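PDB 2Y6U: peroxisomal membrane protein LPX1 from Saccharomyces cerevisiae, which acts as a peroxisomal alpha/beta-hydrolase with acyl esterase, lipase and phospholipase A activity. Local coordinates for residues F57-G62 against V95-S100; Y217-S222 against N234-E239. All blocks are in the same frame, centred on the assembly; numbering follows the deposited sequence.

Contact 1: residues F57-G62 against V95-S100; sequences FLHGSG and VNHGDS
His97 meets the loop 59-62 in two ways, with its ring edge and with a ring face. At the edge, the backbone N of Gly62 donates to NE2 of His97 over 2.9 Å, almost exactly in the ring plane though the bond is moderately bent. Over one face, CE1 of His59 sits 3.3 Å from CG of His97, displaced toward the rim. The two imidazole planes are inclined at 41°. The CG of His59 lies between its backbone N and carbonyl carbon (chi1 63°), which swings the ring back toward its own loop. There ND1 donates to Gly60 O over 2.8 Å, nearly straight at 167° although above the carbonyl plane, and NE2 bonds to Gln94 N on the other side of the contact. His59 is thus held at both ring nitrogens. His97 receives a weak second anchor from ND1 to Asn96 OD1 (2.8 Å), and Asn96 ND2 is in turn bonded to Gln261. Replaced by an alanine, His97 would no longer present NE2 to Gly62 N, which is likely to lose its acceptor, and a gap would probably open beside CE1 of His59. Farther out, Met146 touches the side chains of both histidines, and Ser61 N bonds to Ser145 OG. Ser145 is the central serine of a GxSxG sequence, consistent with a nucleophile elbow. The His-Gly loop following strand 51-58, whose Gly62 N is accepted by His97 from the turn after strand 84-92, is the usual place of the oxyanion-hole loop in alpha/beta-hydrolases.

Contact 2: residues Y217-S222 against N234-E239; sequences YMRNGS and NIIDFE
Met218 and Arg219 lean on Ile236 where helices 211-220 and 229-239 pack together in a largely helical insertion between strands 164-168 and 286-292, consistent with the cap that alpha/beta-hydrolases often carry here. Met218 is folded along its length, with chi2 near -62° and chi3 near -77°; its CB lies 3.7 Å from Ile236 CG1 while the curled tail carries the CE methyl to 3.6 Å from Ile235 CG2. One thioether chain thereby reaches two successive isoleucines, sliding past Ile236 in the opposite direction. Arg219 is instead extended from CG to NE; it crosses Ile236 at about a right angle and lays its guanidinium over the CD1 methyl, which sits above the centre of one face, 3.4 Å from CZ. The N-H groups point outward in the guanidinium plane, away from the methyl over its face, and NH2 makes a weak hydrogen bond to Gln233 OE1, just before residues 234-239. Helix 211-220 ends just after Arg219. Tyr217 O accepts from both Asn220 N and Gly221 N, and Ser222 OG turns back to donate to Met218 O over 2.7 Å, in the carbonyl plane and on a lone pair.

How the contacts relate
From the N terminus, contact 1 comes first: strand 51-58 runs into the loop 59-62, the chain returns through the neighbouring parallel strand 84-92, and residues 95-100 close the loop at the head of helix 98-103. Contact 2 opens only later, after strand 164-168, and closes a far shorter loop between helices 211-220 and 229-239. The two are in series, neither nested nor crossed. Their centres lie 15 Å apart, yet they touch: Phe238 CE1 packs 3.4 Å from Asp99 OD2, and its CE2 lies near Gly98 CA. The helix pair of contact 2 is thereby joined to Gly98 and Asp99, which follow strand 84-92 of the core sheet.

Contact 1: residues F57-G62 against V95-S100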
loop_
_atom_site.group_PDB
_atom_site.type_symbol
_atom_site.label_atom_id
_atom_site.label_comp_id
_atom_site.label_asym_id
_atom_site.label_seq_id
_atom_site.Cartn_x
_atom_site.Cartn_y
_atom_site.Cartn_z
ATOM N N PHE A 57 10.499 -5.485 -13.999
ATOM C CA PHE A 57 11.882 -5.783 -13.571
ATOM C C PHE A 57 12.401 -4.623 -12.708
ATOM O O PHE A 57 12.277 -3.463 -13.094
ATOM C CB PHE A 57 12.839 -5.849 -14.760
ATOM C CG PHE A 57 12.744 -7.106 -15.572
ATOM C CD1 PHE A 57 11.817 -7.210 -16.614
ATOM C CD2 PHE A 57 13.575 -8.184 -15.302
ATOM C CE1 PHE A 57 11.751 -8.375 -17.374
ATOM C CE2 PHE A 57 13.522 -9.335 -16.074
ATOM C CZ PHE A 57 12.586 -9.423 -17.104
ATOM N N LEU A 58 12.985 -4.992 -11.572
ATOM C CA LEU A 58 13.423 -4.080 -10.507
ATOM C C LEU A 58 14.915 -4.231 -10.294
ATOM O O LEU A 58 15.409 -5.314 -9.838
ATOM C CB LEU A 58 12.618 -4.345 -9.220
ATOM C CG LEU A 58 11.097 -4.326 -9.309
ATOM C CD1 LEU A 58 10.544 -4.571 -7.854
ATOM C CD2 LEU A 58 10.623 -3.029 -10.005
ATOM N N HIS A 59 15.668 -3.210 -10.670
ATOM C CA HIS A 59 17.106 -3.251 -10.571
ATOM C C HIS A 59 17.665 -3.265 -9.122
ATOM O O HIS A 59 16.985 -2.913 -8.156
ATOM C CB HIS A 59 17.735 -2.009 -11.281
ATOM C CG HIS A 59 17.338 -0.702 -10.617
ATOM N ND1 HIS A 59 17.902 -0.273 -9.423
ATOM C CD2 HIS A 59 16.433 0.242 -10.974
ATOM C CE1 HIS A 59 17.331 0.883 -9.082
ATOM N NE2 HIS A 59 16.428 1.204 -9.994
ATOM N N GLY A 60 18.930 -3.631 -9.032
ATOM C CA GLY A 60 19.642 -3.691 -7.801
ATOM C C GLY A 60 20.144 -2.300 -7.388
ATOM O O GLY A 60 20.124 -1.320 -8.169
ATOM N N SER A 61 20.707 -2.242 -6.194
ATOM C CA SER A 61 21.246 -1.008 -5.611
ATOM C C SER A 61 22.365 -0.525 -6.518
ATOM O O SER A 61 23.251 -1.332 -6.874
ATOM C CB SER A 61 21.859 -1.382 -4.229
ATOM O OG SER A 61 20.805 -1.688 -3.358
ATOM N N GLY A 62 22.381 0.780 -6.808
ATOM C CA GLY A 62 23.463 1.392 -7.610
ATOM C C GLY A 62 23.433 1.119 -9.093
ATOM O O GLY A 62 24.332 1.520 -9.820
ATOM N N VAL A 95 13.607 6.192 -7.405
ATOM C CA VAL A 95 13.676 7.659 -7.391
ATOM C C VAL A 95 15.082 8.201 -7.392
ATOM O O VAL A 95 15.319 9.268 -7.959
ATOM C CB VAL A 95 12.900 8.302 -6.182
ATOM C CG1 VAL A 95 11.352 8.174 -6.333
ATOM C CG2 VAL A 95 13.436 7.772 -4.845
ATOM N N ASN A 96 16.020 7.473 -6.759
ATOM C CA ASN A 96 17.374 7.923 -6.679
ATOM C C ASN A 96 18.387 7.234 -7.594
ATOM O O ASN A 96 19.569 7.248 -7.326
ATOM C CB ASN A 96 17.796 7.874 -5.178
ATOM C CG ASN A 96 17.836 6.487 -4.637
ATOM O OD1 ASN A 96 17.246 5.592 -5.214
ATOM N ND2 ASN A 96 18.603 6.285 -3.553
ATOM N N HIS A 97 17.871 6.595 -8.637
ATOM C CA HIS A 97 18.643 5.884 -9.653
ATOM C C HIS A 97 18.318 6.372 -11.096
ATOM O O HIS A 97 17.204 6.783 -11.358
ATOM C CB HIS A 97 18.391 4.368 -9.581
ATOM C CG HIS A 97 18.957 3.714 -8.346
ATOM N ND1 HIS A 97 18.376 3.876 -7.092
ATOM C CD2 HIS A 97 19.972 2.824 -8.189
ATOM C CE1 HIS A 97 19.117 3.216 -6.204
ATOM N NE2 HIS A 97 20.026 2.503 -6.847
ATOM N N GLY A 98 19.261 6.229 -12.016
ATOM C CA GLY A 98 18.938 6.303 -13.458
ATOM C C GLY A 98 18.267 7.613 -13.804
ATOM O O GLY A 98 18.678 8.680 -13.346
ATOM N N ASP A 99 17.237 7.525 -14.645
ATOM C CA ASP A 99 16.592 8.716 -15.212
ATOM C C ASP A 99 15.739 9.336 -14.152
ATOM O O ASP A 99 15.479 10.563 -14.211
ATOM C CB ASP A 99 15.803 8.354 -16.472
ATOM C CG ASP A 99 16.714 8.039 -17.667
ATOM O OD1 ASP A 99 17.805 8.634 -17.812
ATOM O OD2 ASP A 99 16.317 7.190 -18.483
ATOM N N SER A 100 15.322 8.542 -13.150
ATOM C CA SER A 100 14.530 9.109 -12.093
ATOM C C SER A 100 15.377 10.045 -11.252
ATOM O O SER A 100 14.956 11.163 -10.968
ATOM C CB SER A 100 13.966 8.027 -11.192
ATOM O OG SER A 100 12.999 7.258 -11.929
#

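Contact 2: residues Y217-S222 against N234-E239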
loop_
_atom_site.group_PDB
_atom_site.type_symbol
_atom_site.label_atom_id
_atom_site.label_comp_id
_atom_site.label_asym_id
_atom_site.label_seq_id
_atom_site.Cartn_x
_atom_site.Cartn_y
_atom_site.Cartn_z
ATOM N N TYR A 217 37.580 4.023 -15.631
ATOM C CA TYR A 217 36.928 3.629 -14.384
ATOM C C TYR A 217 35.770 2.619 -14.594
ATOM O O TYR A 217 35.708 1.590 -13.904
ATOM C CB TYR A 217 36.472 4.869 -13.593
ATOM C CG TYR A 217 35.742 4.487 -12.360
ATOM C CD1 TYR A 217 36.409 4.167 -11.189
ATOM C CD2 TYR A 217 34.351 4.407 -12.381
ATOM C CE1 TYR A 217 35.691 3.787 -10.050
ATOM C CE2 TYR A 217 33.646 4.045 -11.276
ATOM C CZ TYR A 217 34.314 3.736 -10.112
ATOM O OH TYR A 217 33.519 3.354 -9.052
ATOM N N MET A 218 34.856 2.873 -15.524
ATOM C CA MET A 218 33.695 1.956 -15.639
ATOM C C MET A 218 34.215 0.530 -15.915
ATOM O O MET A 218 33.757 -0.408 -15.294
ATOM C CB MET A 218 32.688 2.429 -16.696
ATOM C CG MET A 218 32.045 3.722 -16.334
ATOM S SD MET A 218 31.059 3.592 -14.761
ATOM C CE MET A 218 29.612 2.722 -15.440
ATOM N N ARG A 219 35.227 0.394 -16.781
ATOM C CA ARG A 219 35.696 -0.938 -17.212
ATOM C C ARG A 219 36.699 -1.570 -16.233
ATOM O O ARG A 219 36.911 -2.789 -16.281
ATOM C CB ARG A 219 36.309 -0.873 -18.623
ATOM C CG ARG A 219 35.312 -0.512 -19.704
ATOM C CD ARG A 219 35.903 -0.535 -21.115
ATOM N NE ARG A 219 34.850 -0.131 -22.055
ATOM C CZ ARG A 219 33.826 -0.898 -22.445
ATOM N NH1 ARG A 219 33.692 -2.148 -22.043
ATOM N NH2 ARG A 219 32.943 -0.424 -23.313
ATOM N N ASN A 220 37.294 -0.764 -15.337
ATOM C CA ASN A 220 38.328 -1.268 -14.393
ATOM C C ASN A 220 38.090 -1.091 -12.905
ATOM O O ASN A 220 38.727 -1.802 -12.107
ATOM C CB ASN A 220 39.676 -0.632 -14.692
ATOM C CG ASN A 220 40.174 -0.975 -16.020
ATOM O OD1 ASN A 220 40.785 -2.023 -16.197
ATOM N ND2 ASN A 220 39.997 -0.071 -16.976
ATOM N N GLY A 221 37.277 -0.119 -12.509
ATOM C CA GLY A 221 37.164 0.210 -11.084
ATOM C C GLY A 221 35.739 0.215 -10.539
ATOM O O GLY A 221 35.535 0.290 -9.334
ATOM N N SER A 222 34.750 0.080 -11.397
ATOM C CA SER A 222 33.377 0.072 -10.947
ATOM C C SER A 222 32.993 -1.355 -10.465
ATOM O O SER A 222 33.802 -2.299 -10.566
ATOM C CB SER A 222 32.459 0.481 -12.108
ATOM O OG SER A 222 32.306 -0.601 -13.025
ATOM N N ASN A 234 25.966 -1.017 -22.379
ATOM C CA ASN A 234 24.679 -0.328 -22.098
ATOM C C ASN A 234 24.728 0.534 -20.832
ATOM O O ASN A 234 24.199 1.649 -20.826
ATOM C CB ASN A 234 23.576 -1.314 -21.904
ATOM C CG ASN A 234 23.236 -2.030 -23.145
ATOM O OD1 ASN A 234 23.607 -1.580 -24.282
ATOM N ND2 ASN A 234 22.528 -3.180 -22.972
ATOM N N ILE A 235 25.393 0.008 -19.779
ATOM C CA ILE A 235 25.578 0.761 -18.528
ATOM C C ILE A 235 26.386 2.024 -18.810
ATOM O O ILE A 235 26.022 3.122 -18.371
ATOM C CB ILE A 235 26.227 -0.093 -17.416
ATOM C CG1 ILE A 235 25.232 -1.145 -16.903
ATOM C CG2 ILE A 235 26.725 0.802 -16.285
ATOM C CD1 ILE A 235 25.875 -2.302 -16.047
ATOM N N ILE A 236 27.490 1.868 -19.522
ATOM C CA ILE A 236 28.375 2.984 -19.822
ATOM C C ILE A 236 27.652 4.088 -20.560
ATOM O O ILE A 236 27.739 5.272 -20.200
ATOM C CB ILE A 236 29.645 2.499 -20.575
ATOM C CG1 ILE A 236 30.549 1.696 -19.615
ATOM C CG2 ILE A 236 30.381 3.704 -21.242
ATOM C CD1 ILE A 236 31.643 0.713 -20.324
ATOM N N ASP A 237 26.891 3.712 -21.573
ATOM C CA ASP A 237 26.184 4.673 -22.407
ATOM C C ASP A 237 25.004 5.319 -21.667
ATOM O O ASP A 237 24.673 6.510 -21.917
ATOM C CB ASP A 237 25.706 3.997 -23.711
ATOM C CG ASP A 237 26.884 3.670 -24.675
ATOM O OD1 ASP A 237 27.890 4.388 -24.618
ATOM O OD2 ASP A 237 26.819 2.680 -25.450
ATOM N N PHE A 238 24.356 4.559 -20.800
ATOM C CA PHE A 238 23.124 5.058 -20.114
ATOM C C PHE A 238 23.493 6.052 -18.991
ATOM O O PHE A 238 22.823 7.062 -18.769
ATOM C CB PHE A 238 22.353 3.913 -19.557
ATOM C CG PHE A 238 21.202 4.316 -18.662
ATOM C CD1 PHE A 238 19.969 4.608 -19.198
ATOM C CD2 PHE A 238 21.360 4.355 -17.290
ATOM C CE1 PHE A 238 18.925 4.978 -18.375
ATOM C CE2 PHE A 238 20.360 4.711 -16.481
ATOM C CZ PHE A 238 19.126 5.022 -17.008
ATOM N N GLU A 239 24.584 5.756 -18.291
ATOM C CA GLU A 239 25.016 6.558 -17.146
ATOM C C GLU A 239 25.667 7.864 -17.556
ATOM O O GLU A 239 25.753 8.774 -16.747
ATOM C CB GLU A 239 25.979 5.743 -16.232
ATOM C CG GLU A 239 25.371 4.581 -15.419
ATOM C CD GLU A 239 24.361 5.082 -14.328
ATOM O OE1 GLU A 239 24.486 6.290 -13.940
ATOM O OE2 GLU A 239 23.536 4.247 -13.799
#